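Local coordinates for protein alkaline serine protease (Pseudoalteromonas sp., PDB 1Y9Z) that probably hydrolyses peptide bonds in proteins as a cold-adapted, subtilisin-like serine protease of an Antarctic bacterium, at residues Leu16-Ala21 with Val85-Asn90; Ile26-Ser31 with Ile93-Val98; Gly32-His37 with Val209-Gly214; Leu40-Val45 with Ala74-Asn79. One frame throughout, in Å; residues are numbered along the deposited sequence.

Interaction 1: Leu16-Ala21 with Val85-Asn90; sequences LSDSQA and VMPNQN
D18 lays its carboxylate over the backbone of the M86-N88 bend, with OD2 doing most of the touching. That oxygen sits 3.2 Å from M86 C and accepts the backbone N-H of N88: N88 N to D18 OD2 is 3.0 Å, nearly straight at 160° and made on the syn lone pair of OD2. P87 N is also close to OD2 but, as a proline nitrogen, has no hydrogen to give. D18 CG stands between the backbone N and the carbonyl carbon (chi1 68°), which turns the acid across the gap while its CB rests 3.9 Å from M86 CB. A water bridges the rest of the bend. It accepts from N90 N at 2.8 Å, lies 2.8 Å from D18 OD2, and reaches M86 O more weakly. OD2 is thus approached by a main-chain donor and by the water that links it to N90 N. Further along, the type I turn D18-A21 closes with A21 N bonded to D18 O, and this brings A21 CB to M86 SD at 4.0 Å. The contact joins the loop before strand 25-30 to the loop before strand 92-100. Helix 368-385 packs on it, L381 touching D18 and T380 touching M86, while backbone bonds tie V85 and M86 to T72 and I73 of helix 65-74.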
# COMPACT_ATOMS: atom_id res chain seq x y z
N LEU A 16 -5.29 16.08 -10.45
CA LEU A 16 -5.65 15.85 -11.85
C LEU A 16 -7.08 15.32 -11.90
O LEU A 16 -7.71 15.13 -10.86
CB LEU A 16 -4.70 14.84 -12.49
CG LEU A 16 -3.23 15.26 -12.63
CD1 LEU A 16 -2.45 14.14 -13.30
CD2 LEU A 16 -3.13 16.55 -13.44
N SER A 17 -7.59 15.08 -13.10
CA SER A 17 -8.94 14.57 -13.28
C SER A 17 -8.95 13.36 -14.19
O SER A 17 -8.30 13.36 -15.24
CB SER A 17 -9.84 15.65 -13.88
OG SER A 17 -11.08 15.10 -14.28
N ASP A 18 -9.68 12.32 -13.80
CA ASP A 18 -9.76 11.10 -14.59
C ASP A 18 -10.93 11.13 -15.57
O ASP A 18 -11.38 10.09 -16.03
CB ASP A 18 -9.90 9.87 -13.67
CG ASP A 18 -11.22 9.83 -12.92
OD1 ASP A 18 -12.04 10.76 -13.09
OD2 ASP A 18 -11.44 8.86 -12.16
N SER A 19 -11.42 12.32 -15.90
CA SER A 19 -12.55 12.46 -16.80
C SER A 19 -12.37 11.77 -18.15
O SER A 19 -13.34 11.36 -18.77
CB SER A 19 -12.90 13.93 -17.03
OG SER A 19 -11.91 14.58 -17.81
N GLN A 20 -11.12 11.64 -18.60
CA GLN A 20 -10.87 11.00 -19.90
C GLN A 20 -10.32 9.58 -19.78
O GLN A 20 -9.96 8.97 -20.79
CB GLN A 20 -9.89 11.86 -20.71
CG GLN A 20 -10.35 13.29 -20.94
CD GLN A 20 -11.74 13.37 -21.54
OE1 GLN A 20 -12.00 12.82 -22.61
NE2 GLN A 20 -12.65 14.05 -20.85
N ALA A 21 -10.27 9.06 -18.56
CA ALA A 21 -9.74 7.71 -18.34
C ALA A 21 -10.54 6.62 -19.03
O ALA A 21 -10.11 5.46 -19.08
CB ALA A 21 -9.64 7.43 -16.84
N VAL A 85 -6.63 6.29 -7.25
CA VAL A 85 -6.03 7.23 -8.19
C VAL A 85 -7.06 7.79 -9.17
O VAL A 85 -7.05 8.99 -9.47
CB VAL A 85 -4.88 6.57 -8.98
CG1 VAL A 85 -4.30 7.56 -9.98
CG2 VAL A 85 -3.79 6.11 -8.02
N MET A 86 -7.94 6.93 -9.67
CA MET A 86 -9.01 7.31 -10.60
C MET A 86 -10.30 6.86 -9.90
O MET A 86 -10.79 5.76 -10.13
CB MET A 86 -8.82 6.59 -11.93
CG MET A 86 -7.48 6.89 -12.59
SD MET A 86 -7.16 5.96 -14.09
CE MET A 86 -6.68 4.37 -13.39
N PRO A 87 -10.87 7.74 -9.06
CA PRO A 87 -12.09 7.47 -8.30
C PRO A 87 -13.45 7.87 -8.85
O PRO A 87 -14.46 7.63 -8.19
CB PRO A 87 -11.80 8.22 -7.01
CG PRO A 87 -11.25 9.52 -7.56
CD PRO A 87 -10.31 9.06 -8.70
N ASN A 88 -13.50 8.46 -10.04
CA ASN A 88 -14.78 8.92 -10.56
C ASN A 88 -15.55 8.03 -11.53
O ASN A 88 -16.37 8.52 -12.31
CB ASN A 88 -14.60 10.32 -11.15
CG ASN A 88 -14.00 11.29 -10.16
OD1 ASN A 88 -12.83 11.67 -10.27
ND2 ASN A 88 -14.79 11.68 -9.16
N GLN A 89 -15.31 6.72 -11.47
CA GLN A 89 -16.03 5.77 -12.32
C GLN A 89 -15.90 6.04 -13.82
O GLN A 89 -16.89 5.98 -14.56
CB GLN A 89 -17.50 5.77 -11.90
CG GLN A 89 -17.71 5.29 -10.46
CD GLN A 89 -19.07 5.66 -9.90
OE1 GLN A 89 -19.27 6.77 -9.39
NE2 GLN A 89 -20.02 4.74 -10.00
N ASN A 90 -14.68 6.31 -14.26
CA ASN A 90 -14.41 6.58 -15.67
C ASN A 90 -13.49 5.52 -16.28
O ASN A 90 -13.78 4.98 -17.35
CB ASN A 90 -13.76 7.96 -15.82
CG ASN A 90 -14.74 9.09 -15.57
OD1 ASN A 90 -14.43 10.05 -14.85
ND2 ASN A 90 -15.92 9.00 -16.16
O HOH W 1 -12.21 6.33 -12.92

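Interaction 2: Ile26-Ser31 with Ile93-Val98; sequences ICIIDS and IHIVKV
I28 and I95 both carry CG1 beside the backbone N and run side by side, but I95 then bends at chi2 (-60°), which brings its CD1 to 3.9 Å from I28 CD1. The straighter I28 chain also lets CD1 meet I93 CG2 at 3.8 Å. Between the two strands runs a regular parallel ladder: I26, I28 and D30 bond alternately forward and back with H94, V96 and V98. The straightest rung is V96 N to I28 O, 3.1 Å at 177°, and the last is V98 N to D30 O at 2.8 Å. On the face of C27 and V96, C27 SG packs 3.6 Å from V96 CG2 and meets the H94 ring at its edge, in plane, 4.0 Å from H94 CD2. T46 and T48 hold the two ring nitrogens of H94. K97 stretches fully extended along S31, with CG 3.7 Å from S31 C, and delivers NZ to Q58 O. Shortening K97 to an alanine would probably strip Q58 O of its charged donor and leave the S31 backbone without the methylenes beside it. D30 OD1 accepts S31 N on its anti lone pair and also bonds to H65 ND1, consistent with the aspartate-histidine pair of a subtilase catalytic triad. Within the central, mostly parallel sheet, helix 65-74 covers I28, D30 and I93, helix 110-119 covers I29 and V96 and is disulfide-linked from C117 to C27, and strand 125-128 pairs along C27 and I29.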
# COMPACT_ATOMS: atom_id res chain seq x y z
N ILE A 26 -7.08 -0.64 -17.74
CA ILE A 26 -6.02 -1.20 -16.91
C ILE A 26 -6.47 -2.57 -16.43
O ILE A 26 -7.59 -2.73 -15.94
CB ILE A 26 -5.68 -0.29 -15.70
CG1 ILE A 26 -4.64 -0.98 -14.81
CG2 ILE A 26 -6.93 0.05 -14.91
CD1 ILE A 26 -3.98 -0.07 -13.81
N CYS A 27 -5.61 -3.56 -16.59
CA CYS A 27 -5.92 -4.93 -16.18
C CYS A 27 -5.13 -5.29 -14.94
O CYS A 27 -3.90 -5.15 -14.91
CB CYS A 27 -5.56 -5.90 -17.30
SG CYS A 27 -6.16 -7.61 -17.11
N ILE A 28 -5.84 -5.75 -13.93
CA ILE A 28 -5.24 -6.14 -12.67
C ILE A 28 -5.15 -7.66 -12.58
O ILE A 28 -6.17 -8.35 -12.47
CB ILE A 28 -6.07 -5.64 -11.47
CG1 ILE A 28 -6.28 -4.12 -11.57
CG2 ILE A 28 -5.37 -5.97 -10.17
CD1 ILE A 28 -7.26 -3.57 -10.55
N ILE A 29 -3.93 -8.19 -12.66
CA ILE A 29 -3.70 -9.63 -12.55
C ILE A 29 -3.39 -9.82 -11.07
O ILE A 29 -2.33 -9.42 -10.60
CB ILE A 29 -2.51 -10.07 -13.42
CG1 ILE A 29 -2.83 -9.80 -14.90
CG2 ILE A 29 -2.22 -11.55 -13.19
CD1 ILE A 29 -1.73 -10.25 -15.86
N ASP A 30 -4.33 -10.42 -10.34
CA ASP A 30 -4.14 -10.57 -8.91
C ASP A 30 -5.10 -11.62 -8.34
O ASP A 30 -5.46 -12.58 -9.02
CB ASP A 30 -4.36 -9.20 -8.25
CG ASP A 30 -3.49 -8.99 -7.02
OD1 ASP A 30 -3.64 -9.76 -6.05
OD2 ASP A 30 -2.65 -8.06 -7.03
N SER A 31 -5.53 -11.42 -7.09
CA SER A 31 -6.42 -12.38 -6.43
C SER A 31 -7.92 -12.10 -6.54
O SER A 31 -8.69 -12.56 -5.71
CB SER A 31 -6.05 -12.51 -4.95
OG SER A 31 -6.47 -11.38 -4.20
N ILE A 93 -11.58 -1.05 -16.07
CA ILE A 93 -10.76 -1.99 -15.32
C ILE A 93 -11.12 -3.41 -15.70
O ILE A 93 -12.29 -3.76 -15.75
CB ILE A 93 -11.00 -1.83 -13.80
CG1 ILE A 93 -10.78 -0.38 -13.39
CG2 ILE A 93 -10.07 -2.76 -13.03
CD1 ILE A 93 -11.19 -0.08 -11.96
N HIS A 94 -10.11 -4.23 -15.99
CA HIS A 94 -10.34 -5.62 -16.33
C HIS A 94 -9.63 -6.47 -15.28
O HIS A 94 -8.47 -6.21 -14.95
CB HIS A 94 -9.82 -5.97 -17.72
CG HIS A 94 -10.38 -7.25 -18.26
ND1 HIS A 94 -11.70 -7.37 -18.66
CD2 HIS A 94 -9.83 -8.48 -18.42
CE1 HIS A 94 -11.93 -8.62 -19.04
NE2 HIS A 94 -10.81 -9.31 -18.90
N ILE A 95 -10.32 -7.47 -14.78
CA ILE A 95 -9.77 -8.33 -13.74
C ILE A 95 -9.47 -9.75 -14.22
O ILE A 95 -10.30 -10.41 -14.84
CB ILE A 95 -10.76 -8.44 -12.55
CG1 ILE A 95 -11.15 -7.04 -12.05
CG2 ILE A 95 -10.14 -9.26 -11.42
CD1 ILE A 95 -9.99 -6.18 -11.58
N VAL A 96 -8.25 -10.20 -13.93
CA VAL A 96 -7.85 -11.56 -14.25
C VAL A 96 -7.38 -12.11 -12.90
O VAL A 96 -6.37 -11.67 -12.35
CB VAL A 96 -6.70 -11.63 -15.27
CG1 VAL A 96 -6.25 -13.08 -15.46
CG2 VAL A 96 -7.16 -11.07 -16.61
N LYS A 97 -8.15 -13.05 -12.36
CA LYS A 97 -7.87 -13.65 -11.07
C LYS A 97 -6.98 -14.89 -11.20
O LYS A 97 -7.43 -15.93 -11.67
CB LYS A 97 -9.19 -14.02 -10.39
CG LYS A 97 -9.07 -14.58 -8.99
CD LYS A 97 -10.45 -14.97 -8.47
CE LYS A 97 -10.39 -15.67 -7.13
NZ LYS A 97 -11.74 -16.18 -6.74
N VAL A 98 -5.73 -14.76 -10.77
CA VAL A 98 -4.79 -15.87 -10.84
C VAL A 98 -4.54 -16.53 -9.49
O VAL A 98 -3.98 -17.62 -9.42
CB VAL A 98 -3.42 -15.42 -11.43
CG1 VAL A 98 -3.61 -14.92 -12.86
CG2 VAL A 98 -2.80 -14.34 -10.56

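Interaction 3: Gly32-His37 with Val209-Gly214; sequences GYDRSH and VTVGEG
Two reverse turns face each other here: a type I turn, D34-H37, just beyond strand 25-30, and a type II turn, T210-E213, ahead of strand 214-221. D34 is the link. Its OD1 takes the backbone N-H of V211, D34 OD1 to V211 N being 3.0 Å at 167°, met nearly head-on to the C-O bond. Its OD2 is kept for its own turn: S36 OG donates to D34 OD2 at 2.6 Å from the syn side, and S36 N comes to the same oxygen at 3.1 Å, both from one face of the carboxylate plane. CG lies anti to the D34 backbone N (chi1 -173°), which carries OD1 across to V211 N. Three donors therefore fix the carboxylate's rotation. With an alanine at D34, V211 N would probably lose its acceptor, and S36 N and OG the oxygen they share. The second link is H37, whose ND1 gives its proton to V209 O at 3.2 Å; the oxygen lies in the ring plane, but the bond is bent to 136°. V211 CG2 fills in beside these groups, 3.5 Å from D34 OD1 and 4.0 Å from S36 OG. Y362 meets the H37 ring edge-to-face. The D34-V211 and H37-V209 bonds join the loop after strand 25-30 to one that probably leads into the inserted beta domain. D34 OD2 with S36 N makes an Asx turn, and G212, with its positive phi, takes the usual glycine place of a type II turn.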
# COMPACT_ATOMS: atom_id res chain seq x y z
N GLY A 32 -8.33 -11.36 -7.56
CA GLY A 32 -9.75 -11.10 -7.68
C GLY A 32 -10.14 -9.71 -7.20
O GLY A 32 -9.32 -8.97 -6.65
N TYR A 33 -11.42 -9.40 -7.36
CA TYR A 33 -11.96 -8.08 -7.05
C TYR A 33 -13.31 -8.24 -6.34
O TYR A 33 -14.24 -8.79 -6.92
CB TYR A 33 -12.14 -7.37 -8.39
CG TYR A 33 -12.67 -5.96 -8.39
CD1 TYR A 33 -11.82 -4.88 -8.58
CD2 TYR A 33 -14.04 -5.71 -8.33
CE1 TYR A 33 -12.31 -3.59 -8.72
CE2 TYR A 33 -14.55 -4.42 -8.46
CZ TYR A 33 -13.67 -3.37 -8.66
OH TYR A 33 -14.16 -2.09 -8.84
N ASP A 34 -13.43 -7.75 -5.10
CA ASP A 34 -14.71 -7.88 -4.40
C ASP A 34 -15.70 -6.85 -4.93
O ASP A 34 -15.79 -5.73 -4.43
CB ASP A 34 -14.53 -7.69 -2.89
CG ASP A 34 -15.81 -7.98 -2.12
OD1 ASP A 34 -15.80 -7.92 -0.87
OD2 ASP A 34 -16.84 -8.28 -2.77
N ARG A 35 -16.46 -7.25 -5.95
CA ARG A 35 -17.42 -6.36 -6.57
C ARG A 35 -18.58 -5.98 -5.66
O ARG A 35 -19.32 -5.04 -5.96
CB ARG A 35 -17.94 -6.99 -7.86
CG ARG A 35 -18.70 -6.03 -8.76
CD ARG A 35 -19.03 -6.68 -10.10
NE ARG A 35 -19.82 -7.90 -9.94
CZ ARG A 35 -20.23 -8.65 -10.95
NH1 ARG A 35 -20.95 -9.74 -10.71
NH2 ARG A 35 -19.93 -8.32 -12.20
N SER A 36 -18.74 -6.69 -4.55
CA SER A 36 -19.83 -6.39 -3.62
C SER A 36 -19.49 -5.20 -2.72
O SER A 36 -20.36 -4.67 -2.03
CB SER A 36 -20.15 -7.61 -2.75
OG SER A 36 -19.19 -7.76 -1.72
N HIS A 37 -18.22 -4.80 -2.73
CA HIS A 37 -17.76 -3.69 -1.91
C HIS A 37 -18.32 -2.35 -2.39
O HIS A 37 -18.29 -2.06 -3.59
CB HIS A 37 -16.23 -3.65 -1.92
CG HIS A 37 -15.64 -2.76 -0.87
ND1 HIS A 37 -14.80 -3.23 0.12
CD2 HIS A 37 -15.79 -1.43 -0.64
CE1 HIS A 37 -14.47 -2.23 0.91
NE2 HIS A 37 -15.05 -1.13 0.47
N VAL A 209 -10.67 -3.82 1.21
CA VAL A 209 -10.39 -5.25 1.33
C VAL A 209 -11.74 -5.96 1.29
O VAL A 209 -12.78 -5.32 1.45
CB VAL A 209 -9.66 -5.63 2.65
CG1 VAL A 209 -8.27 -4.99 2.68
CG2 VAL A 209 -10.48 -5.21 3.85
N THR A 210 -11.72 -7.26 1.05
CA THR A 210 -12.95 -8.04 1.00
C THR A 210 -13.79 -7.69 2.22
O THR A 210 -13.29 -7.65 3.35
CB THR A 210 -12.63 -9.54 1.00
OG1 THR A 210 -11.78 -9.82 -0.12
CG2 THR A 210 -13.90 -10.37 0.90
N VAL A 211 -15.07 -7.41 1.99
CA VAL A 211 -15.98 -7.01 3.06
C VAL A 211 -15.87 -7.85 4.33
O VAL A 211 -15.96 -9.08 4.29
CB VAL A 211 -17.45 -7.03 2.56
CG1 VAL A 211 -18.40 -6.76 3.71
CG2 VAL A 211 -17.63 -5.98 1.47
N GLY A 212 -15.66 -7.16 5.44
CA GLY A 212 -15.55 -7.80 6.74
C GLY A 212 -14.20 -8.37 7.14
O GLY A 212 -14.04 -8.79 8.28
N GLU A 213 -13.23 -8.36 6.23
CA GLU A 213 -11.92 -8.92 6.55
C GLU A 213 -10.88 -7.90 6.98
O GLU A 213 -9.75 -8.25 7.32
CB GLU A 213 -11.39 -9.72 5.35
CG GLU A 213 -12.27 -10.91 4.99
CD GLU A 213 -11.64 -11.82 3.94
OE1 GLU A 213 -12.16 -12.94 3.77
OE2 GLU A 213 -10.65 -11.42 3.30
N GLY A 214 -11.27 -6.63 6.98
CA GLY A 214 -10.34 -5.57 7.34
C GLY A 214 -10.25 -5.23 8.81
O GLY A 214 -10.87 -5.87 9.67

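Interaction 4: Leu40-Val45 with Ala74-Asn79; sequences LNANNV and AAIANN. With CA (calcium ion), chain C.
N43 ND2 is gripped by two oxygens, the carbonyl of A74 and the hydroxyl of Y33. The bond from N43 ND2 to A74 O is 2.9 Å and nearly straight at 166°. The acceptor lies in the amide plane of N43, yet from the carbonyl's side the nitrogen stands 39° above the plane rather than on a lone pair. Y33 OH braces the amide within the L40-N43 type I turn. I76 comes at N43 from the opposite direction: its CG1 packs against the amide, 3.6 Å from N43 OD1, and the chain runs on into the turn. With CG1 beside the backbone N (chi1 -58°), I76 sends CD1 to 3.6 Å from A42 N and 3.9 Å from A42 CB. L40 adds a looser touch, CD2 lying 4.3 Å from A75 CA. The main chain of I76 faces another task, since I76 O binds the calcium ion at 2.3 Å. I76 thus both plugs the turn with its side chain and offers its carbonyl to the metal. N78 OD1 binds the same calcium at 2.4 Å. D39, from just before the turn, also shares a backbone bond with I76. A loop leaving helix 65-74 and wrapping calcium with the carbonyls of I76, E80 and V82 and the side chain of N78, while E2 and D39 add carboxylates, matches the strong calcium site of the subtilisins.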
# COMPACT_ATOMS: atom_id res chain seq x y z
N LEU A 40 -16.18 -0.27 -4.67
CA LEU A 40 -15.72 -0.93 -5.89
C LEU A 40 -16.83 -1.42 -6.81
O LEU A 40 -16.60 -1.65 -8.00
CB LEU A 40 -14.82 -2.12 -5.54
CG LEU A 40 -13.51 -1.84 -4.81
CD1 LEU A 40 -12.87 -3.16 -4.41
CD2 LEU A 40 -12.59 -1.04 -5.72
N ASN A 41 -18.02 -1.59 -6.27
CA ASN A 41 -19.16 -2.10 -7.02
C ASN A 41 -19.48 -1.37 -8.32
O ASN A 41 -19.65 -2.00 -9.37
CB ASN A 41 -20.40 -2.10 -6.13
CG ASN A 41 -21.60 -2.74 -6.81
OD1 ASN A 41 -21.68 -3.96 -6.92
ND2 ASN A 41 -22.53 -1.91 -7.26
N ALA A 42 -19.56 -0.05 -8.26
CA ALA A 42 -19.94 0.76 -9.42
C ALA A 42 -18.84 1.23 -10.36
O ALA A 42 -19.02 2.22 -11.08
CB ALA A 42 -20.76 1.96 -8.95
N ASN A 43 -17.70 0.54 -10.38
CA ASN A 43 -16.64 0.91 -11.30
C ASN A 43 -16.95 0.28 -12.66
O ASN A 43 -17.78 -0.62 -12.75
CB ASN A 43 -15.28 0.40 -10.82
CG ASN A 43 -14.55 1.40 -9.96
OD1 ASN A 43 -14.57 2.60 -10.23
ND2 ASN A 43 -13.87 0.92 -8.92
N ASN A 44 -16.30 0.77 -13.70
CA ASN A 44 -16.48 0.22 -15.04
C ASN A 44 -15.52 -0.96 -15.07
O ASN A 44 -14.48 -0.93 -15.74
CB ASN A 44 -16.10 1.24 -16.11
CG ASN A 44 -16.85 2.54 -15.94
OD1 ASN A 44 -18.01 2.54 -15.55
ND2 ASN A 44 -16.19 3.65 -16.24
N VAL A 45 -15.89 -2.00 -14.34
CA VAL A 45 -15.06 -3.18 -14.20
C VAL A 45 -15.64 -4.43 -14.84
O VAL A 45 -16.83 -4.72 -14.72
CB VAL A 45 -14.77 -3.44 -12.70
CG1 VAL A 45 -16.07 -3.68 -11.94
CG2 VAL A 45 -13.83 -4.63 -12.55
N ALA A 74 -8.64 2.47 -8.03
CA ALA A 74 -9.93 3.09 -8.29
C ALA A 74 -11.02 3.03 -7.23
O ALA A 74 -12.20 2.93 -7.58
CB ALA A 74 -10.48 2.53 -9.60
N ALA A 75 -10.67 3.09 -5.95
CA ALA A 75 -11.72 3.11 -4.93
C ALA A 75 -12.59 4.32 -5.30
O ALA A 75 -12.07 5.40 -5.57
CB ALA A 75 -11.13 3.28 -3.54
N ILE A 76 -13.90 4.12 -5.30
CA ILE A 76 -14.84 5.16 -5.71
C ILE A 76 -15.03 6.34 -4.77
O ILE A 76 -15.11 6.19 -3.56
CB ILE A 76 -16.22 4.52 -5.99
CG1 ILE A 76 -16.07 3.46 -7.08
CG2 ILE A 76 -17.22 5.58 -6.42
CD1 ILE A 76 -17.31 2.64 -7.31
N ALA A 77 -15.09 7.54 -5.36
CA ALA A 77 -15.31 8.77 -4.60
C ALA A 77 -16.80 8.80 -4.27
O ALA A 77 -17.64 8.86 -5.18
CB ALA A 77 -14.92 9.97 -5.44
N ASN A 78 -17.13 8.78 -2.98
CA ASN A 78 -18.53 8.76 -2.57
C ASN A 78 -18.77 9.10 -1.10
O ASN A 78 -19.74 8.63 -0.51
CB ASN A 78 -19.11 7.37 -2.85
CG ASN A 78 -18.27 6.26 -2.26
OD1 ASN A 78 -17.43 6.51 -1.39
ND2 ASN A 78 -18.48 5.03 -2.71
N ASN A 79 -17.90 9.89 -0.49
CA ASN A 79 -18.09 10.27 0.91
C ASN A 79 -18.03 9.11 1.93
O ASN A 79 -18.47 9.26 3.07
CB ASN A 79 -19.41 11.02 1.07
CG ASN A 79 -19.56 11.68 2.44
OD1 ASN A 79 -18.72 12.47 2.85
ND2 ASN A 79 -20.65 11.36 3.13
CA CA C . -15.07 5.99 -1.28

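How the interactions relate
Interaction 4 is the hub. Its centre lies about 10 Å from that of interaction 1, where Q89 NE2 bonds to A42 O at 2.9 Å, and about 12 Å from that of interaction 3, where Y33 OH reaches L40 O at 2.6 Å. Strand 44-47 extends the sheet of interaction 2, with I93 N to N44 O at 2.9 Å. Interactions 2 and 3 follow one another through S31-G32, and I95 CD1 packs on Y33 CD1 at 3.7 Å. Interaction 2 comes nearer the bound phenylmethanesulfonic acid than interaction 3: the D30 side chain is about 6 Å away, the V209 side chain about 14 Å (nearest atoms). Helix 65-74 runs from H65 of that pocket to the calcium end.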